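Local coordinates for protein 6-phosphogluconate dehydrogenase (Pseudomonas syringae, PDB 5U5G) that binds NADP and (2-oxopropyl)phosphonic acid and probably acts as an NADP-dependent reductase in fosfomycin biosynthesis, at residues T98-E102 / L245-R249; R60-V64 / L152-F156; L84-G90 / A110-A116. One frame throughout, in Å; residues are numbered along the deposited sequence.

Interaction 1 of 3, residues T98-E102 / L245-R249; sequences TIAPE and LARRR. With NAP (NADP nicotinamide-adenine-dinucleotide phosphate), chain E.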
loop_
_atom_site.group_PDB
_atom_site.type_symbol
_atom_site.label_atom_id
_atom_site.label_comp_id
_atom_site.label_asym_id
_atom_site.label_seq_id
_atom_site.Cartn_x
_atom_site.Cartn_y
_atom_site.Cartn_z
ATOM N N THR A 98 16.462 -7.911 -11.137
ATOM C CA THR A 98 16.256 -8.473 -9.813
ATOM C C THR A 98 16.776 -9.903 -9.838
ATOM O O THR A 98 16.250 -10.746 -10.570
ATOM C CB THR A 98 14.789 -8.413 -9.394
ATOM O OG1 THR A 98 14.342 -7.052 -9.475
ATOM C CG2 THR A 98 14.652 -8.894 -7.959
ATOM N N ILE A 99 17.835 -10.157 -9.065
ATOM C CA ILE A 99 18.528 -11.440 -9.062
ATOM C C ILE A 99 18.837 -11.801 -7.616
ATOM O O ILE A 99 18.760 -10.960 -6.716
ATOM C CB ILE A 99 19.842 -11.409 -9.880
ATOM C CG1 ILE A 99 20.807 -10.389 -9.274
ATOM C CG2 ILE A 99 19.593 -11.093 -11.357
ATOM C CD1 ILE A 99 22.187 -10.420 -9.931
ATOM N N ALA A 100 19.199 -13.069 -7.408
ATOM C CA ALA A 100 19.528 -13.560 -6.076
ATOM C C ALA A 100 20.705 -12.778 -5.490
ATOM O O ALA A 100 21.658 -12.454 -6.211
ATOM C CB ALA A 100 19.866 -15.049 -6.139
ATOM N N PRO A 101 20.652 -12.426 -4.202
ATOM C CA PRO A 101 21.758 -11.659 -3.597
ATOM C C PRO A 101 23.110 -12.348 -3.710
ATOM O O PRO A 101 24.114 -11.674 -3.959
ATOM C CB PRO A 101 21.307 -11.501 -2.127
ATOM C CG PRO A 101 19.781 -11.555 -2.204
ATOM C CD PRO A 101 19.507 -12.583 -3.286
ATOM N N GLU A 102 23.164 -13.675 -3.565
ATOM C CA GLU A 102 24.439 -14.375 -3.713
ATOM C C GLU A 102 24.964 -14.312 -5.153
ATOM O O GLU A 102 26.182 -14.233 -5.358
ATOM C CB GLU A 102 24.314 -15.836 -3.229
ATOM C CG GLU A 102 23.321 -16.721 -4.006
ATOM C CD GLU A 102 21.893 -16.719 -3.417
ATOM O OE1 GLU A 102 21.566 -15.817 -2.594
ATOM O OE2 GLU A 102 21.103 -17.635 -3.781
ATOM N N LEU A 245 12.660 -16.070 -5.422
ATOM C CA LEU A 245 13.820 -15.547 -4.702
ATOM C C LEU A 245 13.495 -15.341 -3.224
ATOM O O LEU A 245 14.299 -15.687 -2.349
ATOM C CB LEU A 245 14.304 -14.251 -5.343
ATOM C CG LEU A 245 14.816 -14.369 -6.781
ATOM C CD1 LEU A 245 15.064 -12.991 -7.358
ATOM C CD2 LEU A 245 16.083 -15.217 -6.838
ATOM N N ALA A 246 12.293 -14.833 -2.927
ATOM C CA ALA A 246 11.877 -14.631 -1.540
ATOM C C ALA A 246 11.654 -15.960 -0.828
ATOM O O ALA A 246 12.014 -16.111 0.349
ATOM C CB ALA A 246 10.598 -13.790 -1.496
ATOM N N ARG A 247 11.042 -16.926 -1.521
ATOM C CA ARG A 247 10.802 -18.237 -0.927
ATOM C C ARG A 247 12.102 -18.885 -0.479
ATOM O O ARG A 247 12.162 -19.497 0.592
ATOM C CB ARG A 247 10.081 -19.158 -1.910
ATOM C CG ARG A 247 9.616 -20.463 -1.269
ATOM C CD ARG A 247 9.203 -21.510 -2.300
ATOM N NE ARG A 247 10.335 -21.975 -3.097
ATOM C CZ ARG A 247 11.241 -22.854 -2.668
ATOM N NH1 ARG A 247 11.149 -23.360 -1.443
ATOM N NH2 ARG A 247 12.241 -23.223 -3.460
ATOM N N ARG A 248 13.153 -18.763 -1.293
ATOM C CA ARG A 248 14.420 -19.384 -0.952
ATOM C C ARG A 248 15.086 -18.725 0.248
ATOM O O ARG A 248 16.048 -19.281 0.785
ATOM C CB ARG A 248 15.346 -19.334 -2.154
ATOM C CG ARG A 248 14.821 -20.019 -3.394
ATOM C CD ARG A 248 15.923 -20.027 -4.429
ATOM N NE ARG A 248 17.174 -20.522 -3.864
ATOM C CZ ARG A 248 18.207 -19.736 -3.582
ATOM N NH1 ARG A 248 18.076 -18.436 -3.787
ATOM N NH2 ARG A 248 19.343 -20.192 -3.051
ATOM N N ARG A 249 14.606 -17.561 0.682
ATOM C CA ARG A 249 15.174 -16.884 1.836
ATOM C C ARG A 249 14.306 -17.021 3.083
ATOM O O ARG A 249 14.635 -16.439 4.121
ATOM C CB ARG A 249 15.429 -15.415 1.499
ATOM C CG ARG A 249 16.288 -15.261 0.256
ATOM C CD ARG A 249 16.697 -13.819 -0.016
ATOM N NE ARG A 249 17.331 -13.209 1.150
ATOM C CZ ARG A 249 18.614 -13.340 1.467
ATOM N NH1 ARG A 249 19.421 -14.061 0.704
ATOM N NH2 ARG A 249 19.091 -12.740 2.555
HETATM P PA NAP E . 10.704 -9.252 -19.805
HETATM O O1A NAP E . 10.242 -10.657 -19.676
HETATM O O2A NAP E . 9.794 -8.183 -20.357
HETATM O O5B NAP E . 12.124 -9.206 -20.665
HETATM C C5B NAP E . 12.993 -10.153 -20.092
HETATM C C4B NAP E . 14.394 -9.870 -20.674
HETATM O O4B NAP E . 15.335 -10.863 -20.268
HETATM C C3B NAP E . 14.313 -9.843 -22.243
HETATM O O3B NAP E . 15.242 -8.924 -22.729
HETATM C C2B NAP E . 14.812 -11.263 -22.575
HETATM O O2B NAP E . 15.418 -11.393 -23.767
HETATM C C1B NAP E . 15.915 -11.384 -21.450
HETATM N N9A NAP E . 16.244 -12.785 -21.274
HETATM C C8A NAP E . 15.560 -13.777 -20.541
HETATM N N7A NAP E . 16.146 -15.002 -20.630
HETATM C C5A NAP E . 17.248 -14.779 -21.468
HETATM C C6A NAP E . 18.253 -15.632 -21.958
HETATM N N6A NAP E . 18.276 -16.962 -21.618
HETATM N N1A NAP E . 19.231 -15.174 -22.781
HETATM C C2A NAP E . 19.170 -13.842 -23.092
HETATM N N3A NAP E . 18.289 -12.909 -22.704
HETATM C C4A NAP E . 17.319 -13.409 -21.877
HETATM O O3 NAP E . 11.053 -8.975 -18.224
HETATM P PN NAP E . 10.913 -7.448 -17.763
HETATM O O1N NAP E . 11.614 -6.498 -18.652
HETATM O O2N NAP E . 9.590 -7.143 -17.096
HETATM O O5D NAP E . 11.923 -7.447 -16.339
HETATM C C5D NAP E . 13.243 -7.388 -16.650
HETATM C C4D NAP E . 13.986 -7.186 -15.342
HETATM O O4D NAP E . 13.526 -5.970 -14.698
HETATM C C3D NAP E . 13.640 -8.379 -14.356
HETATM O O3D NAP E . 14.786 -8.690 -13.616
HETATM C C2D NAP E . 12.564 -7.791 -13.470
HETATM O O2D NAP E . 12.549 -8.332 -12.175
HETATM C C1D NAP E . 13.054 -6.308 -13.400
HETATM N N1N NAP E . 11.966 -5.404 -13.083
HETATM C C2N NAP E . 10.787 -5.344 -13.872
HETATM C C3N NAP E . 9.828 -4.403 -13.561
HETATM C C7N NAP E . 8.612 -4.289 -14.372
HETATM O O7N NAP E . 7.749 -3.435 -14.159
HETATM N N7N NAP E . 8.431 -5.127 -15.458
HETATM C C4N NAP E . 10.009 -3.419 -12.436
HETATM C C5N NAP E . 11.253 -3.592 -11.683
HETATM C C6N NAP E . 12.141 -4.535 -11.995
HETATM P P2B NAP E . 14.281 -11.701 -25.191
HETATM O O1X NAP E . 13.731 -10.316 -25.339
HETATM O O2X NAP E . 15.247 -12.181 -26.277
HETATM O O3X NAP E . 13.382 -12.741 -24.568
HETATM O O HOH W 1 19.156 -15.722 -1.426
#
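Leu245 lays its two methyls against the backbone that leads into helix 101-113. Its CD1 lies near the carbonyl carbon of Ile99, while CD2 rests 3.9 Å from Ala100 CB, at the N-cap position of that helix. Arg249 adds the next largest share: its guanidinium turns one face to the ring of Pro101, with NH1 3.9 Å from Pro101 CG. A water lying in the plane at the guanidinium edge accepts from Arg249 NH1 and donates to Glu102 OE1, bridging opposite charges whose nearest atoms, Glu102 OE1 and Arg249 NH1, are 4.3 Å apart. Arg249 NH2 hydrogen-bonds to Gln197 OE1 of the second subunit. The contact joins the Rossmann-type nucleotide-binding domain to the helical C-terminal part, beside the cofactor: Thr98 N donates to O3D of NADP over 3.1 Å, at 167°. Glu102 and Arg248 form an exposed salt bridge. Both terminal nitrogens of Arg248 converge end-on on one oxygen, NH1 at 3.1 Å and NH2 at 3.2 Å from Glu102 OE2, with carboxylate and guanidinium planes 59° apart. NH1 meets the syn lone pair of OE2. Glu102 reaches this place with CG between its backbone N and carbonyl carbon (chi1 62°) and a bend at chi2.

Interaction 2 of 3, residues R60-V64 / L152-F156; sequences RVLFV and LLEVF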
loop_
_atom_site.group_PDB
_atom_site.type_symbol
_atom_site.label_atom_id
_atom_site.label_comp_id
_atom_site.label_asym_id
_atom_site.label_seq_id
_atom_site.Cartn_x
_atom_site.Cartn_y
_atom_site.Cartn_z
ATOM N N ARG A 60 31.824 2.152 -22.366
ATOM C CA ARG A 60 32.559 1.839 -21.152
ATOM C C ARG A 60 31.645 1.719 -19.937
ATOM O O ARG A 60 32.104 1.267 -18.880
ATOM C CB ARG A 60 33.638 2.909 -20.898
ATOM C CG ARG A 60 34.496 3.230 -22.138
ATOM C CD ARG A 60 35.774 2.379 -22.254
ATOM N NE ARG A 60 35.553 0.934 -22.176
ATOM C CZ ARG A 60 35.126 0.176 -23.184
ATOM N NH1 ARG A 60 34.872 0.722 -24.372
ATOM N NH2 ARG A 60 34.968 -1.133 -23.001
ATOM N N VAL A 61 30.383 2.140 -20.058
ATOM C CA VAL A 61 29.342 1.899 -19.064
ATOM C C VAL A 61 28.188 1.197 -19.763
ATOM O O VAL A 61 27.742 1.645 -20.827
ATOM C CB VAL A 61 28.842 3.195 -18.401
ATOM C CG1 VAL A 61 27.794 2.857 -17.334
ATOM C CG2 VAL A 61 29.991 3.974 -17.785
ATOM N N LEU A 62 27.723 0.087 -19.177
ATOM C CA LEU A 62 26.619 -0.699 -19.726
ATOM C C LEU A 62 25.549 -0.918 -18.666
ATOM O O LEU A 62 25.860 -1.090 -17.479
ATOM C CB LEU A 62 27.069 -2.081 -20.229
ATOM C CG LEU A 62 28.352 -2.275 -21.027
ATOM C CD1 LEU A 62 28.492 -3.727 -21.374
ATOM C CD2 LEU A 62 28.320 -1.445 -22.284
ATOM N N PHE A 63 24.291 -0.923 -19.099
ATOM C CA PHE A 63 23.177 -1.356 -18.268
ATOM C C PHE A 63 22.733 -2.751 -18.691
ATOM O O PHE A 63 22.800 -3.112 -19.872
ATOM C CB PHE A 63 21.983 -0.399 -18.370
ATOM C CG PHE A 63 22.251 0.987 -17.845
ATOM C CD1 PHE A 63 22.055 1.287 -16.500
ATOM C CD2 PHE A 63 22.663 2.001 -18.705
ATOM C CE1 PHE A 63 22.288 2.565 -16.011
ATOM C CE2 PHE A 63 22.911 3.282 -18.226
ATOM C CZ PHE A 63 22.720 3.565 -16.871
ATOM N N VAL A 64 22.275 -3.529 -17.714
ATOM C CA VAL A 64 21.724 -4.864 -17.922
ATOM C C VAL A 64 20.335 -4.890 -17.299
ATOM O O VAL A 64 20.169 -4.495 -16.137
ATOM C CB VAL A 64 22.611 -5.961 -17.296
ATOM C CG1 VAL A 64 21.978 -7.353 -17.476
ATOM C CG2 VAL A 64 24.010 -5.923 -17.877
ATOM N N LEU A 152 23.896 9.253 -14.357
ATOM C CA LEU A 152 23.132 8.489 -15.342
ATOM C C LEU A 152 21.804 8.002 -14.764
ATOM O O LEU A 152 20.770 8.044 -15.447
ATOM C CB LEU A 152 23.956 7.297 -15.829
ATOM C CG LEU A 152 24.886 7.404 -17.044
ATOM C CD1 LEU A 152 25.317 8.826 -17.322
ATOM C CD2 LEU A 152 26.099 6.522 -16.821
ATOM N N LEU A 153 21.823 7.491 -13.523
ATOM C CA LEU A 153 20.588 7.044 -12.880
ATOM C C LEU A 153 19.599 8.189 -12.746
ATOM O O LEU A 153 18.384 7.976 -12.838
ATOM C CB LEU A 153 20.887 6.448 -11.497
ATOM C CG LEU A 153 21.898 5.311 -11.443
ATOM C CD1 LEU A 153 22.158 4.885 -10.015
ATOM C CD2 LEU A 153 21.413 4.130 -12.285
ATOM N N GLU A 154 20.112 9.402 -12.518
ATOM C CA GLU A 154 19.273 10.585 -12.391
ATOM C C GLU A 154 18.382 10.780 -13.609
ATOM O O GLU A 154 17.290 11.347 -13.499
ATOM C CB GLU A 154 20.165 11.818 -12.182
ATOM C CG GLU A 154 19.400 13.116 -11.964
ATOM C CD GLU A 154 18.483 13.053 -10.737
ATOM O OE1 GLU A 154 17.319 13.489 -10.846
ATOM O OE2 GLU A 154 18.957 12.589 -9.683
ATOM N N VAL A 155 18.828 10.319 -14.780
ATOM C CA VAL A 155 18.017 10.485 -15.982
ATOM C C VAL A 155 16.691 9.744 -15.862
ATOM O O VAL A 155 15.670 10.205 -16.381
ATOM C CB VAL A 155 18.809 10.030 -17.221
ATOM C CG1 VAL A 155 17.937 10.114 -18.471
ATOM C CG2 VAL A 155 20.061 10.872 -17.364
ATOM N N PHE A 156 16.667 8.591 -15.183
ATOM C CA PHE A 156 15.434 7.816 -15.127
ATOM C C PHE A 156 14.983 7.468 -13.708
ATOM O O PHE A 156 14.000 6.727 -13.554
ATOM C CB PHE A 156 15.546 6.532 -15.985
ATOM C CG PHE A 156 16.666 5.594 -15.584
ATOM C CD1 PHE A 156 16.452 4.586 -14.648
ATOM C CD2 PHE A 156 17.919 5.685 -16.188
ATOM C CE1 PHE A 156 17.488 3.705 -14.296
ATOM C CE2 PHE A 156 18.947 4.813 -15.840
ATOM C CZ PHE A 156 18.732 3.831 -14.888
#
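Phe63 and Phe156 reach toward each other from opposite directions and meet as an offset edge-to-face pair. The edge of Phe156 is turned to the face of Phe63, with ring planes at 75° and centroids 5.8 Å apart. The closest approach is from Phe63 CE1 to Phe156 CZ, 3.9 Å, and Phe156 CE2 also lies close to Phe63 CE1 and CZ. Phe156 takes the less common rotamer that sets CG between its own backbone N and carbonyl carbon (chi1 59°), which aims the ring back at the strand; Leu153 O lies over one of its faces, offset toward the rim. Two leucines meet the rim of Phe63 near its plane. Leu152 brings CB to 4.1 Å from Phe63 CZ, and Leu153 reaches the ring with CD2, 4.1 Å from Phe63 CE1. Farther back along the strand, Leu152 CD2 touches Val61 CG1 at 4.1 Å, the two side chains meeting at a slant. No hydrogen bond joins the segments; the contact is wholly apolar. Phe156 also packs on Ile17 and Leu21 of helix 12-23, and Phe63 on Val94 of the neighbouring strand. The directions of strand 61-64 and the helical segment 152-156 differ by 41°, an alpha-on-beta layer characteristic of the Rossmann-type domain, where helices pack on the face of a central, largely parallel sheet.

Interaction 3 of 3, residues L84-G90 / A110-A116; sequences LACLEVG and AFAQQGA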
loop_
_atom_site.group_PDB
_atom_site.type_symbol
_atom_site.label_atom_id
_atom_site.label_comp_id
_atom_site.label_asym_id
_atom_site.label_seq_id
_atom_site.Cartn_x
_atom_site.Cartn_y
_atom_site.Cartn_z
ATOM N N LEU A 84 32.154 -10.675 -18.828
ATOM C CA LEU A 84 33.402 -10.753 -18.069
ATOM C C LEU A 84 34.605 -10.914 -18.989
ATOM O O LEU A 84 35.695 -10.429 -18.675
ATOM C CB LEU A 84 33.341 -11.897 -17.049
ATOM C CG LEU A 84 32.378 -11.680 -15.873
ATOM C CD1 LEU A 84 31.987 -12.993 -15.230
ATOM C CD2 LEU A 84 32.955 -10.742 -14.815
ATOM N N ALA A 85 34.420 -11.558 -20.141
ATOM C CA ALA A 85 35.508 -11.724 -21.097
ATOM C C ALA A 85 35.810 -10.451 -21.885
ATOM O O ALA A 85 36.924 -10.309 -22.396
ATOM C CB ALA A 85 35.178 -12.870 -22.058
ATOM N N CYS A 86 34.860 -9.522 -21.989
ATOM C CA CYS A 86 35.008 -8.351 -22.846
ATOM C C CYS A 86 35.241 -7.050 -22.094
ATOM O O CYS A 86 35.524 -6.028 -22.730
ATOM C CB CYS A 86 33.766 -8.177 -23.735
ATOM S SG CYS A 86 33.389 -9.576 -24.780
ATOM N N LEU A 87 35.117 -7.046 -20.774
ATOM C CA LEU A 87 35.276 -5.813 -20.025
ATOM C C LEU A 87 36.728 -5.356 -20.021
ATOM O O LEU A 87 37.656 -6.162 -20.017
ATOM C CB LEU A 87 34.803 -6.010 -18.594
ATOM C CG LEU A 87 33.414 -5.537 -18.191
ATOM C CD1 LEU A 87 32.338 -5.865 -19.233
ATOM C CD2 LEU A 87 33.171 -6.262 -16.918
ATOM N N GLU A 88 36.913 -4.042 -20.015
ATOM C CA GLU A 88 38.216 -3.438 -19.806
ATOM C C GLU A 88 38.340 -2.971 -18.362
ATOM O O GLU A 88 37.344 -2.776 -17.659
ATOM C CB GLU A 88 38.434 -2.259 -20.754
ATOM C CG GLU A 88 38.765 -2.674 -22.188
ATOM C CD GLU A 88 38.567 -1.531 -23.172
ATOM O OE1 GLU A 88 39.143 -1.571 -24.281
ATOM O OE2 GLU A 88 37.836 -0.591 -22.815
ATOM N N VAL A 89 39.587 -2.786 -17.928
ATOM C CA VAL A 89 39.832 -2.165 -16.636
ATOM C C VAL A 89 39.158 -0.803 -16.606
ATOM O O VAL A 89 39.315 -0.005 -17.534
ATOM C CB VAL A 89 41.345 -2.058 -16.382
ATOM C CG1 VAL A 89 41.613 -1.323 -15.079
ATOM C CG2 VAL A 89 41.978 -3.442 -16.380
ATOM N N GLY A 90 38.400 -0.529 -15.540
ATOM C CA GLY A 90 37.701 0.729 -15.402
ATOM C C GLY A 90 36.286 0.754 -15.950
ATOM O O GLY A 90 35.590 1.770 -15.780
ATOM N N ALA A 110 33.643 -11.095 -9.104
ATOM C CA ALA A 110 34.218 -11.409 -10.412
ATOM C C ALA A 110 34.627 -10.141 -11.149
ATOM O O ALA A 110 35.685 -10.101 -11.793
ATOM C CB ALA A 110 33.237 -12.233 -11.248
ATOM N N PHE A 111 33.811 -9.086 -11.056
ATOM C CA PHE A 111 34.178 -7.826 -11.701
ATOM C C PHE A 111 35.442 -7.244 -11.085
ATOM O O PHE A 111 36.330 -6.775 -11.808
ATOM C CB PHE A 111 33.034 -6.813 -11.605
ATOM C CG PHE A 111 32.040 -6.902 -12.740
ATOM C CD1 PHE A 111 31.241 -8.029 -12.898
ATOM C CD2 PHE A 111 31.871 -5.835 -13.618
ATOM C CE1 PHE A 111 30.306 -8.111 -13.940
ATOM C CE2 PHE A 111 30.932 -5.903 -14.656
ATOM C CZ PHE A 111 30.161 -7.045 -14.827
ATOM N N ALA A 112 35.534 -7.257 -9.747
ATOM C CA ALA A 112 36.685 -6.669 -9.071
ATOM C C ALA A 112 37.984 -7.339 -9.507
ATOM O O ALA A 112 38.998 -6.661 -9.717
ATOM C CB ALA A 112 36.506 -6.762 -7.555
ATOM N N GLN A 113 37.962 -8.666 -9.676
ATOM C CA GLN A 113 39.130 -9.386 -10.172
ATOM C C GLN A 113 39.620 -8.824 -11.504
ATOM O O GLN A 113 40.831 -8.727 -11.728
ATOM C CB GLN A 113 38.812 -10.871 -10.326
ATOM C CG GLN A 113 38.694 -11.652 -9.036
ATOM C CD GLN A 113 38.136 -13.044 -9.280
ATOM O OE1 GLN A 113 37.219 -13.497 -8.582
ATOM N NE2 GLN A 113 38.672 -13.727 -10.297
ATOM N N GLN A 114 38.702 -8.470 -12.405
ATOM C CA GLN A 114 39.058 -7.905 -13.706
ATOM C C GLN A 114 39.422 -6.422 -13.641
ATOM O O GLN A 114 39.676 -5.816 -14.690
ATOM C CB GLN A 114 37.905 -8.072 -14.711
ATOM C CG GLN A 114 37.376 -9.482 -14.927
ATOM C CD GLN A 114 38.355 -10.380 -15.658
ATOM O OE1 GLN A 114 38.297 -10.522 -16.882
ATOM N NE2 GLN A 114 39.261 -11.002 -14.907
ATOM N N GLY A 115 39.433 -5.813 -12.457
ATOM C CA GLY A 115 39.617 -4.376 -12.388
ATOM C C GLY A 115 38.447 -3.562 -12.898
ATOM O O GLY A 115 38.623 -2.396 -13.257
ATOM N N ALA A 116 37.253 -4.143 -12.950
ATOM C CA ALA A 116 36.035 -3.450 -13.347
ATOM C C ALA A 116 35.105 -3.338 -12.142
ATOM O O ALA A 116 35.419 -3.810 -11.047
ATOM C CB ALA A 116 35.361 -4.173 -14.519
#
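Leu84 and Leu87 meet the ring of Phe111, each crossing it at about a right angle. Leu84 CD2 lies by CD1 and CE1 of the ring, 3.7 Å from Phe111 CD1, and also 3.9 Å from Ala110 CB. Leu87 CD2 packs by CE2 and CD2 of Phe111; both methyls stand oblique to the ring. The same Leu87 methyl sits 3.9 Å from Ala116 CB. Phe111 further meets the ring of Tyr118. Beyond this cluster, Val89 spreads its methyls over the turn: CG2 lies 3.7 Å from Gln114 O, and CG1, anti to the backbone N (chi1 176°), lies beside Gly115 O.

One hydrogen bond crosses between the backbones, from Gly90 N to Gly115 O, 3.0 Å long and 165° at the hydrogen. Val89 CA adds a CA-H...O contact to the same oxygen. Gly115 closes helix 101-113 in a Schellman motif, its positive phi turning the chain toward strand 117-124. At the other segment, Glu88 pairs with Arg60. With one backbone hydrogen bond and otherwise mainly apolar contacts, the join depends on shape more than on charge, and that bond uses main-chain atoms, which ties the Schellman turn to the loop before strand 92-95.

Interactions 2 and 3 adjoin within the nucleotide-binding domain: their centres are about 17 Å apart, and a salt bridge, Arg60 NE to Glu88 OE2 at 2.8 Å, connects them; the segments of interaction 3 fall within the chain loop closed by interaction 2. Interactions 1 and 3 lie near opposite ends of helix 101-113, their centres about 24 Å apart and nearest atoms about 9 Å. Interactions 1 and 2 have centres about 23 Å apart and nearest atoms about 7 Å, without touching. Of the three, interaction 1 takes part in the cofactor site, and the side chain of Thr98 is about 5 Å from the bound (2-oxopropyl)phosphonic acid. Interaction 2 stands farther back, the Phe156 side chain about 10 Å from NADP.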